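Local coordinates for uncharacterized protein (Silicibacter pomeroyi DSS-3, PDB 2RE3) that is of unknown function but, as a two-domain member of the DUF1285 family, may take part in signal transduction, at residues P27-V30 with H31-N34; I89-D92 with D93-V97. One frame throughout, in Å; residues are numbered along the deposited sequence. Where two conformers were deposited one is given.

Both contacts are local, each within one continuous run of chain. Contact 1 is a surface turn, with its centre about 17 Å from the centre of the chain. It lies in the loop between helix 15-21 and strand 37-45. Contact 2 is partly buried, about 8 Å from that centre, and joins strand 86-91 to strand 96-104. The two share no element and do not touch; their nearest atoms are about 8 Å apart. Their chemistry differs accordingly. In contact 1 direct backbone hydrogen bonds close the turn and an indole covers it. In contact 2 a water bridges the backbone, and charged side chains reach to partners in both sheets.

Contact 1. Residues P27-V30 with H31-N34; sequences PAPV and HLWN
Trp33 folds its indole back against Ala28, Pro29 and Val30, and the indole's apolar contacts gather on its benzo ring. CB of Ala28 lies 3.8 Å from CH2 of Trp33. The Pro29 ring crosses the indole at a slant, with its CD 3.8 Å from CH2 of Trp33. From Val30 the CG1 branch comes in at about a right angle and ends 3.9 Å from CZ3 of Trp33. The indole gets there because its CG sits beside the backbone N, with chi1 at -54°. One more apolar touch lies outside the indole: CD1 of Leu32 is 4.0 Å from CB of Pro29.

The backbone supplies the polar part. Leu32 N donates to Pro29 O over 2.9 Å, with an N-H...O angle of 165°. Trp33 N donates to Val30 O over 3.2 Å. Both donors stand above the carbonyl plane. Pro29 O also lies over the centre of the indole, 3.9 Å above its plane, so one carbonyl both closes the turn and packs against the face of the ring. Val30 O has a further partner in Lys72 NZ from strand 71-74. A serine in place of Trp33 would probably leave Ala28, the Pro29 ring and Val30 CG1 without their apolar cover.

Trp33 also touches Pro83, and a glycerol, probably from the crystallisation liquor, lies about 4 Å from its side chain. Pro29 is the centre of an inverse gamma turn. The two successive i to i+3 bonds, accepted by Pro29 O and Val30 O, are those of a short 3-10 turn, set in the loop that leads to strand 37-45.

Contact 2. Residues I89-D92 with D93-V97; sequences IRVD and DAPFV
Val91 meets Ala94 and Pro95 across a tight turn in the link between two strands. It is a local, partly buried contact. Strand 86-91 ends here, and strand 96-104 begins in the next sheet. The first segment belongs to the N-terminal family region and the second to the C-terminal one.

The apolar side is carried by Val91. Its chi1 of 179° puts CG1 on the side of its own carbonyl carbon, where it meets the Ala94-Pro95 peptide. CG1 lies 3.4 Å from Ala94 O and 3.6 Å from Pro95 N. It is thus the peptide that the methyl meets first. The proline ring is looser, with its CD 4.3 Å from CG1 of Val91. Phe78 of strand 77-81 touches both Val91 and Pro95.

The backbone is joined through a water. Water 1 donates to Val91 O over 2.6 Å and to Asp93 O over 2.6 Å. One molecule therefore ties the carbonyl of the last strand residue to one two positions on.

The two aspartates reach out of the turn in different directions. Asp92 OD2 forms a salt bridge with Arg44 NH1 of strand 37-45. Asp93 OD1 is hydrogen-bonded to Tyr144 OH of strand 144-148, in the second sheet, and its OD2 forms a salt bridge with Arg47 NE. The Asp93 carboxylate thus binds residues from both halves of the protein. The two sheets have the same strand order, 3-2-1-6-5-4. The turn is the covalent link between the two sheets, consistent with the repeated structural motifs described for the DUF1285 fold.

Contact 1. Residues P27-V30 with H31-N34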
loop_
_atom_site.group_PDB
_atom_site.type_symbol
_atom_site.label_atom_id
_atom_site.label_comp_id
_atom_site.label_asym_id
_atom_site.label_seq_id
_atom_site.Cartn_x
_atom_site.Cartn_y
_atom_site.Cartn_z
ATOM N N PRO A 27 -10.356 9.083 -1.509
ATOM C CA PRO A 27 -10.612 7.632 -1.528
ATOM C C PRO A 27 -12.101 7.344 -1.393
ATOM O O PRO A 27 -12.748 7.866 -0.510
ATOM C CB PRO A 27 -9.804 7.082 -0.339
ATOM C CG PRO A 27 -9.358 8.246 0.470
ATOM C CD PRO A 27 -9.561 9.506 -0.330
ATOM N N ALA A 28 -12.620 6.560 -2.320
ATOM C CA ALA A 28 -14.041 6.358 -2.470
ATOM C C ALA A 28 -14.483 5.291 -1.478
ATOM O O ALA A 28 -13.684 4.453 -1.087
ATOM C CB ALA A 28 -14.389 5.953 -3.917
ATOM N N PRO A 29 -15.756 5.338 -1.058
ATOM C CA PRO A 29 -16.309 4.398 -0.075
ATOM C C PRO A 29 -16.737 3.118 -0.754
ATOM O O PRO A 29 -17.922 2.723 -0.766
ATOM C CB PRO A 29 -17.487 5.168 0.496
ATOM C CG PRO A 29 -17.993 5.981 -0.725
ATOM C CD PRO A 29 -16.740 6.351 -1.491
ATOM N N VAL A 30 -15.739 2.447 -1.305
ATOM C CA VAL A 30 -15.967 1.340 -2.213
ATOM C C VAL A 30 -16.648 0.158 -1.555
ATOM O O VAL A 30 -17.211 -0.677 -2.269
ATOM C CB VAL A 30 -14.663 0.890 -2.868
ATOM C CG1 VAL A 30 -14.161 1.996 -3.871
ATOM C CG2 VAL A 30 -13.634 0.557 -1.805
ATOM N N HIS A 31 -16.620 0.072 -0.219
ATOM C CA HIS A 31 -17.270 -1.042 0.449
ATOM C C HIS A 31 -18.754 -0.817 0.664
ATOM O O HIS A 31 -19.429 -1.679 1.220
ATOM C CB HIS A 31 -16.538 -1.443 1.725
ATOM C CG HIS A 31 -15.189 -2.073 1.471
ATOM N ND1 HIS A 31 -15.013 -3.434 1.340
ATOM C CD2 HIS A 31 -13.960 -1.521 1.310
ATOM C CE1 HIS A 31 -13.732 -3.692 1.128
ATOM N NE2 HIS A 31 -13.073 -2.550 1.090
ATOM N N LEU A 32 -19.277 0.312 0.184
ATOM C CA LEU A 32 -20.723 0.478 0.082
ATOM C C LEU A 32 -21.270 -0.192 -1.174
ATOM O O LEU A 32 -22.479 -0.451 -1.262
ATOM C CB LEU A 32 -21.123 1.937 0.045
ATOM C CG LEU A 32 -21.013 2.751 1.328
ATOM C CD1 LEU A 32 -21.372 4.195 0.960
ATOM C CD2 LEU A 32 -21.924 2.192 2.398
ATOM N N TRP A 33 -20.378 -0.495 -2.122
ATOM C CA TRP A 33 -20.777 -0.865 -3.469
ATOM C C TRP A 33 -20.518 -2.328 -3.790
ATOM O O TRP A 33 -19.450 -2.860 -3.492
ATOM C CB TRP A 33 -20.053 0.023 -4.477
ATOM C CG TRP A 33 -20.227 1.479 -4.215
ATOM C CD1 TRP A 33 -21.317 2.086 -3.650
ATOM C CD2 TRP A 33 -19.281 2.524 -4.485
ATOM N NE1 TRP A 33 -21.110 3.443 -3.557
ATOM C CE2 TRP A 33 -19.870 3.740 -4.063
ATOM C CE3 TRP A 33 -18.009 2.554 -5.049
ATOM C CZ2 TRP A 33 -19.213 4.972 -4.179
ATOM C CZ3 TRP A 33 -17.375 3.767 -5.185
ATOM C CH2 TRP A 33 -17.978 4.964 -4.755
ATOM N N ASN A 34 -21.505 -2.974 -4.403
ATOM C CA ASN A 34 -21.365 -4.368 -4.846
ATOM C C ASN A 34 -21.975 -4.564 -6.210
ATOM O O ASN A 34 -22.943 -5.314 -6.380
ATOM C CB ASN A 34 -21.957 -5.310 -3.814
ATOM C CG ASN A 34 -21.155 -5.315 -2.555
ATOM O OD1 ASN A 34 -21.589 -4.803 -1.527
ATOM N ND2 ASN A 34 -19.944 -5.835 -2.643
#

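Contact 2. Residues I89-D92 with D93-V97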
loop_
_atom_site.group_PDB
_atom_site.type_symbol
_atom_site.label_atom_id
_atom_site.label_comp_id
_atom_site.label_asym_id
_atom_site.label_seq_id
_atom_site.Cartn_x
_atom_site.Cartn_y
_atom_site.Cartn_z
ATOM N N ILE A 89 -8.066 -6.104 -11.322
ATOM C CA ILE A 89 -6.695 -5.781 -11.718
ATOM C C ILE A 89 -5.707 -6.732 -11.072
ATOM O O ILE A 89 -6.042 -7.452 -10.156
ATOM C CB ILE A 89 -6.291 -4.308 -11.418
ATOM C CG1 ILE A 89 -6.227 -4.036 -9.935
ATOM C CG2 ILE A 89 -7.277 -3.358 -12.012
ATOM C CD1 ILE A 89 -5.486 -2.778 -9.659
ATOM N N ARG A 90 -4.488 -6.726 -11.589
ATOM C CA ARG A 90 -3.415 -7.574 -11.136
ATOM C C ARG A 90 -2.542 -6.722 -10.262
ATOM O O ARG A 90 -2.208 -5.609 -10.642
ATOM C CB ARG A 90 -2.581 -8.048 -12.327
ATOM C CG ARG A 90 -2.811 -9.485 -12.759
ATOM C CD ARG A 90 -1.841 -9.885 -13.902
ATOM N NE ARG A 90 -2.273 -9.197 -15.113
ATOM C CZ ARG A 90 -1.484 -8.713 -16.065
ATOM N NH1 ARG A 90 -0.167 -8.837 -15.998
ATOM N NH2 ARG A 90 -2.033 -8.091 -17.094
ATOM N N VAL A 91 -2.146 -7.235 -9.107
ATOM C CA VAL A 91 -1.217 -6.503 -8.263
ATOM C C VAL A 91 -0.078 -7.442 -7.924
ATOM O O VAL A 91 -0.300 -8.509 -7.367
ATOM C CB VAL A 91 -1.880 -5.974 -6.980
ATOM C CG1 VAL A 91 -0.854 -5.244 -6.145
ATOM C CG2 VAL A 91 -3.085 -5.079 -7.320
ATOM N N ASP A 92 1.134 -7.050 -8.295
ATOM C CA ASP A 92 2.263 -7.932 -8.189
ATOM C C ASP A 92 2.543 -8.185 -6.746
ATOM O O ASP A 92 2.730 -9.317 -6.361
ATOM C CB ASP A 92 3.494 -7.337 -8.866
ATOM C CG ASP A 92 3.451 -7.495 -10.370
ATOM O OD1 ASP A 92 2.556 -8.215 -10.863
ATOM O OD2 ASP A 92 4.303 -6.885 -11.053
ATOM N N ASP A 93 2.546 -7.115 -5.959
ATOM C CA ASP A 93 2.846 -7.185 -4.542
ATOM C C ASP A 93 1.806 -6.382 -3.732
ATOM O O ASP A 93 0.755 -6.912 -3.411
ATOM C CB ASP A 93 4.283 -6.708 -4.312
ATOM C CG ASP A 93 4.809 -7.065 -2.944
ATOM O OD1 ASP A 93 4.063 -7.640 -2.144
ATOM O OD2 ASP A 93 5.987 -6.784 -2.670
ATOM N N ALA A 94 2.070 -5.116 -3.414
ATOM C CA ALA A 94 1.100 -4.315 -2.692
ATOM C C ALA A 94 0.545 -3.300 -3.673
ATOM O O ALA A 94 1.207 -2.962 -4.652
ATOM C CB ALA A 94 1.734 -3.641 -1.501
ATOM N N PRO A 95 -0.697 -2.845 -3.449
ATOM C CA PRO A 95 -1.264 -1.803 -4.301
ATOM C C PRO A 95 -0.553 -0.452 -4.182
ATOM O O PRO A 95 -0.698 0.413 -5.072
ATOM C CB PRO A 95 -2.710 -1.702 -3.815
ATOM C CG PRO A 95 -2.724 -2.316 -2.427
ATOM C CD PRO A 95 -1.661 -3.326 -2.434
ATOM N N PHE A 96 0.204 -0.265 -3.099
ATOM C CA PHE A 96 0.907 1.013 -2.886
ATOM C C PHE A 96 2.355 0.840 -2.473
ATOM O O PHE A 96 2.751 -0.210 -1.976
ATOM C CB PHE A 96 0.206 1.827 -1.820
ATOM C CG PHE A 96 -1.241 2.122 -2.115
ATOM C CD1 PHE A 96 -1.593 2.942 -3.166
ATOM C CD2 PHE A 96 -2.235 1.635 -1.289
ATOM C CE1 PHE A 96 -2.907 3.243 -3.407
ATOM C CE2 PHE A 96 -3.566 1.933 -1.522
ATOM C CZ PHE A 96 -3.901 2.742 -2.594
ATOM N N VAL A 97 3.139 1.873 -2.709
ATOM C CA VAL A 97 4.462 1.968 -2.173
ATOM C C VAL A 97 4.495 3.163 -1.225
ATOM O O VAL A 97 4.075 4.244 -1.602
ATOM C CB VAL A 97 5.516 2.168 -3.276
ATOM C CG1 VAL A 97 6.827 2.643 -2.667
ATOM C CG2 VAL A 97 5.714 0.862 -4.086
HETATM O O HOH W 1 0.049 -8.942 -4.829
#